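Local coordinates for NAD nucleotidase (Haemophilus influenzae, PDB 3ZTV), which hydrolyses NAD to adenosine and nicotinamide riboside in the periplasm, acting as a zinc-dependent pyrophosphatase and 5'-nucleotidase, at residues G69-G74 with N102-A107; F98-H103 with V123-V128; G150-I155 with Q193-I198; I156-V161 with I198-H203. All coordinates share one frame; numbering follows the deposited sequence.

In the fold
All four contacts lie in the calcineurin-like phosphoesterase domain, whose core is two mixed sheets. Contacts 1 and 2 come first along the chain, overlap at Asn102 and His103 and have centres about 10 Å apart: contact 1 is formed by the loops after strands 63-67 and 97-99, and contact 2 pairs 97-99 with 123-124 at the edge of that sheet. Contacts 3 and 4 follow, their segments interlaced, pairing strand 151-159 with strand 198-203 or its approach in the other sheet; contact 4, centres about 16 Å from contact 3, carries this pairing toward the zinc ions. Contacts 2 and 4, centres about 7 Å apart, touch through Ala126 and Gly157, whereas the centres of contacts 1 and 3 are about 30 Å apart.

Contact 1 of 4, residues G69-G74 with N102-A107; sequences GDAITG and NHEFDA. With ZN (zinc ion), chain B; ZN (zinc ion), chain C.
The dinuclear zinc site of the calcineurin-like phosphoesterase fold is built here from two loops, with Asp70 on one facing Asn102, His103 and Glu104 of the family's Gly-Asn-His-Glu signature on the other. Asp70 OD2 bridges the two zinc ions, and Asn102 ligates one of them. The other carboxylate oxygen, Asp70 OD1, accepts the backbone N of His103 on its syn side at 2.8 Å. His103 ND1 donates to Asp70 OD2 over 3.3 Å, with the oxygen close to the imidazole plane but the nitrogen 54° above the carboxylate plane, so both aspartate oxygens are tied. Glu104, its chain bent at chi2 (69°), turns its carboxylate toward the backbone of residues 70-72: OE1 takes Asp70 N at 2.8 Å through its syn lone pair and also Gly101 N, while OE2 receives Ile72 N at 3.3 Å and a weak bond from Ala71 N. One buried acid thus fixes the backbone that presents Asp70. The two loops follow strands 63-67 and 97-99; Leu112 and Leu115 of helix 108-116 pack on Glu104, His22 meets the His103 ring edge-to-face, and Asp226 also binds the zinc held by Asn102, beside which the His203 ring lies.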
loop_
_atom_site.group_PDB
_atom_site.type_symbol
_atom_site.label_atom_id
_atom_site.label_comp_id
_atom_site.label_asym_id
_atom_site.label_seq_id
_atom_site.Cartn_x
_atom_site.Cartn_y
_atom_site.Cartn_z
ATOM N N GLY A 69 -10.691 -7.479 -19.419
ATOM C CA GLY A 69 -9.250 -7.606 -19.622
ATOM C C GLY A 69 -8.734 -8.935 -20.149
ATOM O O GLY A 69 -9.484 -9.915 -20.285
ATOM N N ASP A 70 -7.443 -8.957 -20.487
ATOM C CA ASP A 70 -6.810 -10.066 -21.218
ATOM C C ASP A 70 -7.559 -10.365 -22.526
ATOM O O ASP A 70 -8.012 -11.497 -22.797
ATOM C CB ASP A 70 -6.706 -11.336 -20.377
ATOM C CG ASP A 70 -5.538 -11.329 -19.393
ATOM O OD1 ASP A 70 -4.731 -10.368 -19.357
ATOM O OD2 ASP A 70 -5.449 -12.329 -18.650
ATOM N N ALA A 71 -7.674 -9.323 -23.334
ATOM C CA ALA A 71 -8.109 -9.455 -24.706
ATOM C C ALA A 71 -7.079 -10.239 -25.506
ATOM O O ALA A 71 -7.449 -11.027 -26.374
ATOM C CB ALA A 71 -8.315 -8.081 -25.313
ATOM N N ILE A 72 -5.794 -10.025 -25.216
ATOM C CA ILE A 72 -4.725 -10.555 -26.073
ATOM C C ILE A 72 -3.885 -11.667 -25.461
ATOM O O ILE A 72 -3.765 -11.768 -24.234
ATOM C CB ILE A 72 -3.784 -9.431 -26.583
ATOM C CG1 ILE A 72 -3.139 -8.662 -25.421
ATOM C CG2 ILE A 72 -4.534 -8.508 -27.535
ATOM C CD1 ILE A 72 -1.968 -7.799 -25.877
ATOM N N THR A 73 -3.320 -12.483 -26.358
ATOM C CA THR A 73 -2.390 -13.594 -26.109
ATOM C C THR A 73 -3.133 -14.878 -25.809
ATOM O O THR A 73 -4.065 -14.898 -24.999
ATOM C CB THR A 73 -1.288 -13.333 -25.032
ATOM O OG1 THR A 73 -1.817 -13.522 -23.710
ATOM C CG2 THR A 73 -0.675 -11.951 -25.180
ATOM N N GLY A 74 -2.734 -15.948 -26.489
ATOM C CA GLY A 74 -3.290 -17.266 -26.257
ATOM C C GLY A 74 -3.451 -18.095 -27.519
ATOM O O GLY A 74 -3.608 -19.310 -27.424
ATOM N N ASN A 102 -3.409 -8.454 -17.258
ATOM C CA ASN A 102 -1.984 -8.684 -17.085
ATOM C C ASN A 102 -1.301 -8.991 -18.406
ATOM O O ASN A 102 -0.196 -8.501 -18.673
ATOM C CB ASN A 102 -1.667 -9.762 -16.031
ATOM C CG ASN A 102 -2.377 -11.080 -16.286
ATOM O OD1 ASN A 102 -3.570 -11.101 -16.531
ATOM N ND2 ASN A 102 -1.653 -12.180 -16.206
ATOM N N HIS A 103 -1.948 -9.772 -19.258
ATOM C CA HIS A 103 -1.323 -10.160 -20.521
ATOM C C HIS A 103 -1.257 -9.028 -21.536
ATOM O O HIS A 103 -0.520 -9.117 -22.516
ATOM C CB HIS A 103 -1.998 -11.395 -21.115
ATOM C CG HIS A 103 -1.631 -12.663 -20.420
ATOM N ND1 HIS A 103 -2.368 -13.193 -19.389
ATOM C CD2 HIS A 103 -0.597 -13.513 -20.616
ATOM C CE1 HIS A 103 -1.810 -14.320 -18.982
ATOM N NE2 HIS A 103 -0.725 -14.529 -19.705
ATOM N N GLU A 104 -1.992 -7.948 -21.298
ATOM C CA GLU A 104 -1.872 -6.772 -22.144
ATOM C C GLU A 104 -0.431 -6.241 -22.185
ATOM O O GLU A 104 -0.061 -5.541 -23.128
ATOM C CB GLU A 104 -2.842 -5.676 -21.689
ATOM C CG GLU A 104 -4.179 -5.662 -22.448
ATOM C CD GLU A 104 -5.066 -6.859 -22.161
ATOM O OE1 GLU A 104 -5.300 -7.156 -20.975
ATOM O OE2 GLU A 104 -5.554 -7.500 -23.112
ATOM N N PHE A 105 0.380 -6.589 -21.183
ATOM C CA PHE A 105 1.773 -6.142 -21.121
ATOM C C PHE A 105 2.804 -7.210 -21.538
ATOM O O PHE A 105 4.008 -6.978 -21.403
ATOM C CB PHE A 105 2.093 -5.611 -19.714
ATOM C CG PHE A 105 1.431 -4.299 -19.406
ATOM C CD1 PHE A 105 1.996 -3.108 -19.833
ATOM C CD2 PHE A 105 0.234 -4.251 -18.699
ATOM C CE1 PHE A 105 1.391 -1.889 -19.555
ATOM C CE2 PHE A 105 -0.379 -3.035 -18.422
ATOM C CZ PHE A 105 0.206 -1.854 -18.844
ATOM N N ASP A 106 2.349 -8.361 -22.042
ATOM C CA ASP A 106 3.271 -9.464 -22.371
ATOM C C ASP A 106 4.348 -9.111 -23.402
ATOM O O ASP A 106 5.443 -9.679 -23.365
ATOM C CB ASP A 106 2.505 -10.686 -22.877
ATOM C CG ASP A 106 1.914 -11.525 -21.754
ATOM O OD1 ASP A 106 1.950 -11.095 -20.566
ATOM O OD2 ASP A 106 1.397 -12.616 -22.074
ATOM N N ALA A 107 4.029 -8.205 -24.322
ATOM C CA ALA A 107 4.981 -7.763 -25.340
ATOM C C ALA A 107 5.446 -6.331 -25.059
ATOM O O ALA A 107 5.746 -5.565 -25.977
ATOM C CB ALA A 107 4.371 -7.898 -26.745
HETATM ZN ZN ZN B . -5.304 -12.189 -16.507
HETATM ZN ZN ZN C . -6.632 -14.384 -18.470
HETATM O O HOH W 1 -5.549 -14.168 -16.726
#

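Contact 2 of 4, residues F98-H103 with V123-V128; sequences FTLGNH and VLSANV. With ZN (zinc ion), chain B.
Thr99 and Leu124 meet through a short bond in which Thr99 OG1 donates to Leu124 O at 2.6 Å, near the point where two parallel strands of a beta-alpha-beta unit end. The torsion of Thr99 explains it: with OG1 swung to the far side from the backbone N (chi1 -157°), the hydroxyl leans across to the neighbouring strand and reaches the carbonyl from a direction tilted 33° out of its plane. One step earlier an ordinary backbone bond holds, Leu124 N donating to Phe98 O at 2.9 Å. Beyond it Leu100 N lies 3.7 Å from Leu124 O, and the threonine hydroxyl serves that oxygen instead.

On the other face Phe98 and Val123 lie alongside, pointing the same way, and the methyl Val123 CG2 touches the edge of the phenyl ring at CD2, 4.1 Å away. The second branch of the valine, CG1, is placed opposite the backbone N (chi1 -176°) and meets Leu100 CD2 at 3.9 Å, the two side chains running at about a right angle. The other methyl of Leu100, CD1, rests 4.0 Å from Ser125 CB.

A water joins the polar groups left where the strands part. It donates to Thr99 OG1 and to Leu100 O at 2.8 Å and also hydrogen-bonds Ser125 OG. Thr99 OG1 therefore acts as donor and acceptor together, and a side chain with one water takes over from backbone pairing as segment 98-103 leaves the sheet for the zinc ligand Asn102.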
loop_
_atom_site.group_PDB
_atom_site.type_symbol
_atom_site.label_atom_id
_atom_site.label_comp_id
_atom_site.label_asym_id
_atom_site.label_seq_id
_atom_site.Cartn_x
_atom_site.Cartn_y
_atom_site.Cartn_z
ATOM N N PHE A 98 -13.293 -1.233 -21.704
ATOM C CA PHE A 98 -12.331 -2.326 -21.607
ATOM C C PHE A 98 -11.363 -1.935 -20.498
ATOM O O PHE A 98 -10.946 -0.769 -20.428
ATOM C CB PHE A 98 -11.578 -2.412 -22.938
ATOM C CG PHE A 98 -10.367 -3.329 -22.950
ATOM C CD1 PHE A 98 -10.477 -4.691 -22.722
ATOM C CD2 PHE A 98 -9.117 -2.812 -23.276
ATOM C CE1 PHE A 98 -9.353 -5.514 -22.771
ATOM C CE2 PHE A 98 -8.010 -3.629 -23.337
ATOM C CZ PHE A 98 -8.121 -4.977 -23.097
ATOM N N THR A 99 -11.004 -2.872 -19.626
ATOM C CA THR A 99 -9.945 -2.607 -18.649
ATOM C C THR A 99 -8.705 -3.448 -18.985
ATOM O O THR A 99 -8.809 -4.534 -19.552
ATOM C CB THR A 99 -10.413 -2.815 -17.172
ATOM O OG1 THR A 99 -9.574 -2.051 -16.295
ATOM C CG2 THR A 99 -10.362 -4.275 -16.780
ATOM N N LEU A 100 -7.537 -2.921 -18.644
ATOM C CA LEU A 100 -6.296 -3.660 -18.861
ATOM C C LEU A 100 -6.172 -4.881 -17.960
ATOM O O LEU A 100 -6.446 -4.803 -16.759
ATOM C CB LEU A 100 -5.084 -2.741 -18.643
ATOM C CG LEU A 100 -5.014 -1.462 -19.470
ATOM C CD1 LEU A 100 -3.829 -0.627 -19.013
ATOM C CD2 LEU A 100 -4.912 -1.809 -20.955
ATOM N N GLY A 101 -5.766 -6.000 -18.553
ATOM C CA GLY A 101 -5.376 -7.167 -17.792
ATOM C C GLY A 101 -3.870 -7.265 -17.634
ATOM O O GLY A 101 -3.134 -6.271 -17.826
ATOM N N ASN A 102 -3.409 -8.454 -17.258
ATOM C CA ASN A 102 -1.984 -8.684 -17.085
ATOM C C ASN A 102 -1.301 -8.991 -18.406
ATOM O O ASN A 102 -0.196 -8.501 -18.673
ATOM C CB ASN A 102 -1.667 -9.762 -16.031
ATOM C CG ASN A 102 -2.377 -11.080 -16.286
ATOM O OD1 ASN A 102 -3.570 -11.101 -16.531
ATOM N ND2 ASN A 102 -1.653 -12.180 -16.206
ATOM N N HIS A 103 -1.948 -9.772 -19.258
ATOM C CA HIS A 103 -1.323 -10.160 -20.521
ATOM C C HIS A 103 -1.257 -9.028 -21.536
ATOM O O HIS A 103 -0.520 -9.117 -22.516
ATOM C CB HIS A 103 -1.998 -11.395 -21.115
ATOM C CG HIS A 103 -1.631 -12.663 -20.420
ATOM N ND1 HIS A 103 -2.368 -13.193 -19.389
ATOM C CD2 HIS A 103 -0.597 -13.513 -20.616
ATOM C CE1 HIS A 103 -1.810 -14.320 -18.982
ATOM N NE2 HIS A 103 -0.725 -14.529 -19.705
ATOM N N VAL A 123 -10.788 2.806 -22.825
ATOM C CA VAL A 123 -10.007 1.975 -21.915
ATOM C C VAL A 123 -9.931 2.629 -20.529
ATOM O O VAL A 123 -9.691 3.841 -20.414
ATOM C CB VAL A 123 -8.579 1.729 -22.462
ATOM C CG1 VAL A 123 -7.817 0.787 -21.558
ATOM C CG2 VAL A 123 -8.624 1.193 -23.892
ATOM N N LEU A 124 -10.128 1.829 -19.479
ATOM C CA LEU A 124 -10.030 2.302 -18.096
ATOM C C LEU A 124 -9.004 1.509 -17.292
ATOM O O LEU A 124 -8.949 0.277 -17.393
ATOM C CB LEU A 124 -11.382 2.158 -17.397
ATOM C CG LEU A 124 -12.602 2.785 -18.056
ATOM C CD1 LEU A 124 -13.869 2.393 -17.286
ATOM C CD2 LEU A 124 -12.454 4.291 -18.130
ATOM N N SER A 125 -8.225 2.207 -16.468
ATOM C CA SER A 125 -7.357 1.552 -15.487
ATOM C C SER A 125 -6.869 2.592 -14.484
ATOM O O SER A 125 -6.100 3.498 -14.835
ATOM C CB SER A 125 -6.167 0.849 -16.148
ATOM O OG SER A 125 -5.470 0.093 -15.180
ATOM N N ALA A 126 -7.344 2.485 -13.246
ATOM C CA ALA A 126 -7.064 3.493 -12.225
ATOM C C ALA A 126 -5.768 3.259 -11.448
ATOM O O ALA A 126 -5.244 4.200 -10.865
ATOM C CB ALA A 126 -8.238 3.607 -11.254
ATOM N N ASN A 127 -5.255 2.029 -11.427
ATOM C CA ASN A 127 -4.065 1.719 -10.634
ATOM C C ASN A 127 -2.838 1.413 -11.504
ATOM O O ASN A 127 -1.815 0.933 -10.998
ATOM C CB ASN A 127 -4.322 0.591 -9.619
ATOM C CG ASN A 127 -4.566 -0.759 -10.278
ATOM O OD1 ASN A 127 -5.149 -0.844 -11.357
ATOM N ND2 ASN A 127 -4.136 -1.816 -9.610
ATOM N N VAL A 128 -2.947 1.681 -12.809
ATOM C CA VAL A 128 -1.840 1.520 -13.747
ATOM C C VAL A 128 -1.684 2.878 -14.422
ATOM O O VAL A 128 -2.556 3.306 -15.187
ATOM C CB VAL A 128 -2.138 0.417 -14.777
ATOM C CG1 VAL A 128 -0.926 0.198 -15.672
ATOM C CG2 VAL A 128 -2.542 -0.881 -14.070
HETATM ZN ZN ZN B . -5.304 -12.189 -16.507
HETATM O O HOH W 2 -6.903 -2.329 -15.575
HETATM O O HOH W 1 -5.549 -14.168 -16.726
#

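Contact 3 of 4, residues G150-I155 with Q193-I198; sequences GEKIAI and QGINKI
Ala154 and Lys197 form the firm backbone link: Ala154 N donates to Lys197 O at 3.0 Å, nearly straight at 164°, at the start of the parallel pairing between strand 151-159 and the chain entering strand 198-203. Around it the packing is apolar and close. Ala154 CB touches Ile195 CG2 at 4.1 Å and faces Ile198 CG1 a little farther off; Leu190 of helix 179-191 packs on Ala154 and Ile195, and Ala187 on Ile198. On the opposite face, toward strand 11-18, the aliphatic part of Lys197 crosses Ile153 obliquely, its CE 4.0 Å from Ile153 CG1.

Toward the beginning of the strand the two chains diverge, and polar groups and water take over. Lys152, partly exposed, bends at chi3 (-75°) so that NZ meets Gln193 O at 2.8 Å, almost in line with that carbonyl. Two waters bridge the backbones: one accepts from Lys152 N and lies by Gly194 O, the other lies by Lys152 O and accepts from Asn196 N and Lys197 NZ. Gln193 also packs on Tyr143 of the second subunit.

Lys197 ends between these two regions. Bends at chi3 and chi4 fold its chain back so that NZ approaches Glu151 OE1 on the anti side of the carboxylate, a salt bridge of 2.8 Å, and donates to Asn196 OD1 at 2.9 Å. With the water, the buried ammonium has three partners. Glu151 also accepts from His8 ND1 and Lys9 N, so the acid links the lysine to the first modelled residues and probably favours the charged forms of both.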
loop_
_atom_site.group_PDB
_atom_site.type_symbol
_atom_site.label_atom_id
_atom_site.label_comp_id
_atom_site.label_asym_id
_atom_site.label_seq_id
_atom_site.Cartn_x
_atom_site.Cartn_y
_atom_site.Cartn_z
ATOM N N GLY A 150 -30.881 10.510 -16.050
ATOM C CA GLY A 150 -30.575 11.640 -15.189
ATOM C C GLY A 150 -29.635 11.351 -14.029
ATOM O O GLY A 150 -29.144 12.272 -13.376
ATOM N N GLU A 151 -29.383 10.073 -13.768
ATOM C CA GLU A 151 -28.514 9.672 -12.664
ATOM C C GLU A 151 -27.089 9.404 -13.121
ATOM O O GLU A 151 -26.874 8.829 -14.179
ATOM C CB GLU A 151 -29.063 8.414 -11.994
ATOM C CG GLU A 151 -30.310 8.648 -11.179
ATOM C CD GLU A 151 -30.044 9.488 -9.950
ATOM O OE1 GLU A 151 -29.038 9.233 -9.253
ATOM O OE2 GLU A 151 -30.846 10.406 -9.678
ATOM N N LYS A 152 -26.118 9.804 -12.304
ATOM C CA LYS A 152 -24.720 9.527 -12.612
ATOM C C LYS A 152 -24.270 8.169 -12.079
ATOM O O LYS A 152 -24.542 7.816 -10.933
ATOM C CB LYS A 152 -23.820 10.648 -12.086
ATOM C CG LYS A 152 -24.061 11.979 -12.787
ATOM C CD LYS A 152 -23.005 13.012 -12.441
ATOM C CE LYS A 152 -23.200 13.561 -11.045
ATOM N NZ LYS A 152 -22.363 14.777 -10.833
ATOM N N ILE A 153 -23.592 7.411 -12.929
ATOM C CA ILE A 153 -22.990 6.150 -12.530
ATOM C C ILE A 153 -21.513 6.193 -12.902
ATOM O O ILE A 153 -21.161 6.553 -14.026
ATOM C CB ILE A 153 -23.680 4.951 -13.216
ATOM C CG1 ILE A 153 -25.184 4.952 -12.903
ATOM C CG2 ILE A 153 -23.036 3.642 -12.792
ATOM C CD1 ILE A 153 -25.957 3.789 -13.507
ATOM N N ALA A 154 -20.649 5.860 -11.951
ATOM C CA ALA A 154 -19.216 5.834 -12.215
ATOM C C ALA A 154 -18.738 4.415 -12.474
ATOM O O ALA A 154 -19.220 3.458 -11.854
ATOM C CB ALA A 154 -18.458 6.439 -11.042
ATOM N N ILE A 155 -17.784 4.284 -13.392
ATOM C CA ILE A 155 -17.107 3.017 -13.597
ATOM C C ILE A 155 -15.595 3.233 -13.487
ATOM O O ILE A 155 -15.042 4.158 -14.088
ATOM C CB ILE A 155 -17.515 2.353 -14.927
ATOM C CG1 ILE A 155 -16.825 0.995 -15.080
ATOM C CG2 ILE A 155 -17.262 3.271 -16.098
ATOM C CD1 ILE A 155 -17.452 0.098 -16.136
ATOM N N GLN A 193 -19.243 14.115 -5.555
ATOM C CA GLN A 193 -19.733 14.537 -6.860
ATOM C C GLN A 193 -21.190 14.126 -7.055
ATOM O O GLN A 193 -21.747 14.287 -8.142
ATOM C CB GLN A 193 -18.848 13.976 -7.969
ATOM C CG GLN A 193 -17.397 14.402 -7.827
ATOM C CD GLN A 193 -16.482 13.714 -8.807
ATOM O OE1 GLN A 193 -16.751 13.678 -10.011
ATOM N NE2 GLN A 193 -15.391 13.153 -8.298
ATOM N N GLY A 194 -21.802 13.627 -5.988
ATOM C CA GLY A 194 -23.198 13.225 -6.015
ATOM C C GLY A 194 -23.388 11.873 -6.676
ATOM O O GLY A 194 -24.397 11.631 -7.341
ATOM N N ILE A 195 -22.415 10.987 -6.496
ATOM C CA ILE A 195 -22.458 9.662 -7.111
ATOM C C ILE A 195 -22.582 8.602 -6.034
ATOM O O ILE A 195 -21.766 8.537 -5.116
ATOM C CB ILE A 195 -21.199 9.407 -7.938
ATOM C CG1 ILE A 195 -21.152 10.402 -9.091
ATOM C CG2 ILE A 195 -21.166 7.966 -8.433
ATOM C CD1 ILE A 195 -19.871 10.388 -9.871
ATOM N N ASN A 196 -23.617 7.773 -6.137
ATOM C CA ASN A 196 -23.816 6.698 -5.178
ATOM C C ASN A 196 -23.999 5.345 -5.865
ATOM O O ASN A 196 -24.424 4.382 -5.235
ATOM C CB ASN A 196 -24.991 7.007 -4.234
ATOM C CG ASN A 196 -26.314 7.183 -4.967
ATOM O OD1 ASN A 196 -26.521 6.648 -6.057
ATOM N ND2 ASN A 196 -27.230 7.933 -4.359
ATOM N N LYS A 197 -23.646 5.288 -7.148
ATOM C CA LYS A 197 -23.714 4.065 -7.934
ATOM C C LYS A 197 -22.363 3.922 -8.623
ATOM O O LYS A 197 -21.986 4.752 -9.466
ATOM C CB LYS A 197 -24.843 4.163 -8.952
ATOM C CG LYS A 197 -26.214 4.248 -8.296
ATOM C CD LYS A 197 -27.308 4.492 -9.324
ATOM C CE LYS A 197 -27.383 5.944 -9.742
ATOM N NZ LYS A 197 -27.901 6.782 -8.624
ATOM N N ILE A 198 -21.629 2.873 -8.245
ATOM C CA ILE A 198 -20.246 2.697 -8.692
ATOM C C ILE A 198 -19.987 1.248 -9.099
ATOM O O ILE A 198 -20.267 0.306 -8.334
ATOM C CB ILE A 198 -19.240 3.140 -7.604
ATOM C CG1 ILE A 198 -19.483 4.613 -7.241
ATOM C CG2 ILE A 198 -17.809 2.939 -8.077
ATOM C CD1 ILE A 198 -18.515 5.196 -6.206
HETATM O O HOH W 3 -26.337 11.261 -9.648
HETATM O O HOH W 4 -25.450 8.458 -8.469
#

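Contact 4 of 4, residues I156-V161 with I198-H203; sequences IGLDTV and IILLSH
Ile156 O receives Leu201 N at 2.8 Å, and Leu200 CA approaches the same oxygen at 3.5 Å. This is one rung of a parallel ladder whose short strand axes come within 4.6 Å and diverge by 13°. Ile156 N donates back to Ile199 O, Leu158 N to Leu201 O over a more bent bond, and His203 N to Leu158 O at 2.8 Å.

On one face Ile156 forms the centre of the packing: its CD1 meets Ile198 CG2 at 3.7 Å, while its CG2 meets Leu200 CD1 at 3.8 Å. Leu200 CG points away from its own backbone N (chi1 -178°), which brings CD1 over toward the neighbouring strand. Farther on, Leu158 CB lies against Ser202, whose OG is bonded to Asn209. On the other face Asp159 and His203 run side by side with carboxylate and ring planes nearly perpendicular (86°), Asp159 OD1 lying 3.7 Å from His203 CB. The His203 ring lies against the zinc held by Asn102 and probably coordinates it, as in a near-identical enzyme, but as modelled the carbon CE1 faces the metal, so the ring orientation is doubtful.

Helices 179-191 and 206-215 cover the Ile156, Leu158 and Leu200 face, through Met186 and Ile212. Strand 221-224 continues the sheet beyond strand 198-203, and Thr99 OG1, from the other sheet, makes weak hydrogen bonds with Leu158 N and Leu201 O.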
loop_
_atom_site.group_PDB
_atom_site.type_symbol
_atom_site.label_atom_id
_atom_site.label_comp_id
_atom_site.label_asym_id
_atom_site.label_seq_id
_atom_site.Cartn_x
_atom_site.Cartn_y
_atom_site.Cartn_z
ATOM N N ILE A 156 -14.950 2.393 -12.687
ATOM C CA ILE A 156 -13.528 2.496 -12.364
ATOM C C ILE A 156 -12.823 1.257 -12.907
ATOM O O ILE A 156 -13.306 0.143 -12.711
ATOM C CB ILE A 156 -13.321 2.526 -10.827
ATOM C CG1 ILE A 156 -14.068 3.691 -10.180
ATOM C CG2 ILE A 156 -11.841 2.573 -10.451
ATOM C CD1 ILE A 156 -14.235 3.509 -8.694
ATOM N N GLY A 157 -11.686 1.423 -13.585
ATOM C CA GLY A 157 -10.934 0.271 -14.051
ATOM C C GLY A 157 -9.853 -0.127 -13.061
ATOM O O GLY A 157 -9.350 0.725 -12.324
ATOM N N LEU A 158 -9.451 -1.397 -13.062
ATOM C CA LEU A 158 -8.434 -1.877 -12.123
ATOM C C LEU A 158 -7.713 -3.105 -12.672
ATOM O O LEU A 158 -8.352 -3.983 -13.262
ATOM C CB LEU A 158 -9.082 -2.225 -10.770
ATOM C CG LEU A 158 -8.202 -2.178 -9.512
ATOM C CD1 LEU A 158 -7.872 -0.744 -9.116
ATOM C CD2 LEU A 158 -8.902 -2.890 -8.348
ATOM N N ASP A 159 -6.405 -3.190 -12.431
ATOM C CA ASP A 159 -5.602 -4.337 -12.867
ATOM C C ASP A 159 -4.967 -5.058 -11.694
ATOM O O ASP A 159 -4.783 -4.490 -10.611
ATOM C CB ASP A 159 -4.487 -3.856 -13.803
ATOM C CG ASP A 159 -4.057 -4.900 -14.845
ATOM O OD1 ASP A 159 -4.401 -6.103 -14.753
ATOM O OD2 ASP A 159 -3.329 -4.489 -15.791
ATOM N N THR A 160 -4.659 -6.329 -11.902
ATOM C CA THR A 160 -3.837 -7.075 -10.972
ATOM C C THR A 160 -2.403 -6.524 -10.990
ATOM O O THR A 160 -1.858 -6.207 -12.058
ATOM C CB THR A 160 -3.893 -8.579 -11.286
ATOM O OG1 THR A 160 -3.231 -9.305 -10.241
ATOM C CG2 THR A 160 -3.294 -8.925 -12.673
ATOM N N VAL A 161 -1.797 -6.371 -9.815
ATOM C CA VAL A 161 -0.502 -5.695 -9.692
ATOM C C VAL A 161 0.695 -6.647 -9.770
ATOM O O VAL A 161 1.435 -6.636 -10.762
ATOM C CB VAL A 161 -0.430 -4.806 -8.426
ATOM C CG1 VAL A 161 0.972 -4.249 -8.254
ATOM C CG2 VAL A 161 -1.452 -3.670 -8.527
ATOM N N ILE A 198 -21.629 2.873 -8.245
ATOM C CA ILE A 198 -20.246 2.697 -8.692
ATOM C C ILE A 198 -19.987 1.248 -9.099
ATOM O O ILE A 198 -20.267 0.306 -8.334
ATOM C CB ILE A 198 -19.240 3.140 -7.604
ATOM C CG1 ILE A 198 -19.483 4.613 -7.241
ATOM C CG2 ILE A 198 -17.809 2.939 -8.077
ATOM C CD1 ILE A 198 -18.515 5.196 -6.206
ATOM N N ILE A 199 -19.460 1.095 -10.315
ATOM C CA ILE A 199 -19.099 -0.195 -10.879
ATOM C C ILE A 199 -17.580 -0.270 -10.958
ATOM O O ILE A 199 -16.930 0.682 -11.404
ATOM C CB ILE A 199 -19.624 -0.332 -12.326
ATOM C CG1 ILE A 199 -21.120 -0.022 -12.404
ATOM C CG2 ILE A 199 -19.286 -1.715 -12.907
ATOM C CD1 ILE A 199 -21.969 -0.920 -11.583
ATOM N N LEU A 200 -17.013 -1.387 -10.516
ATOM C CA LEU A 200 -15.576 -1.613 -10.632
ATOM C C LEU A 200 -15.353 -2.720 -11.674
ATOM O O LEU A 200 -15.863 -3.837 -11.532
ATOM C CB LEU A 200 -15.014 -2.022 -9.271
ATOM C CG LEU A 200 -13.511 -2.267 -9.179
ATOM C CD1 LEU A 200 -12.757 -0.969 -9.410
ATOM C CD2 LEU A 200 -13.149 -2.865 -7.829
ATOM N N LEU A 201 -14.625 -2.383 -12.732
ATOM C CA LEU A 201 -14.277 -3.302 -13.816
ATOM C C LEU A 201 -12.828 -3.716 -13.560
ATOM O O LEU A 201 -11.888 -2.954 -13.837
ATOM C CB LEU A 201 -14.432 -2.594 -15.163
ATOM C CG LEU A 201 -14.179 -3.422 -16.422
ATOM C CD1 LEU A 201 -15.075 -4.660 -16.483
ATOM C CD2 LEU A 201 -14.350 -2.574 -17.665
ATOM N N SER A 202 -12.654 -4.888 -12.962
ATOM C CA SER A 202 -11.393 -5.257 -12.321
ATOM C C SER A 202 -10.804 -6.588 -12.761
ATOM O O SER A 202 -11.392 -7.650 -12.561
ATOM C CB SER A 202 -11.551 -5.277 -10.801
ATOM O OG SER A 202 -10.398 -5.843 -10.195
ATOM N N HIS A 203 -9.599 -6.496 -13.343
ATOM C CA HIS A 203 -8.775 -7.662 -13.657
ATOM C C HIS A 203 -7.934 -8.133 -12.465
ATOM O O HIS A 203 -6.895 -8.795 -12.653
ATOM C CB HIS A 203 -7.844 -7.426 -14.860
ATOM C CG HIS A 203 -7.580 -8.675 -15.650
ATOM N ND1 HIS A 203 -6.490 -9.512 -15.467
ATOM C CD2 HIS A 203 -8.335 -9.254 -16.607
ATOM C CE1 HIS A 203 -6.587 -10.540 -16.301
ATOM N NE2 HIS A 203 -7.694 -10.400 -17.004
#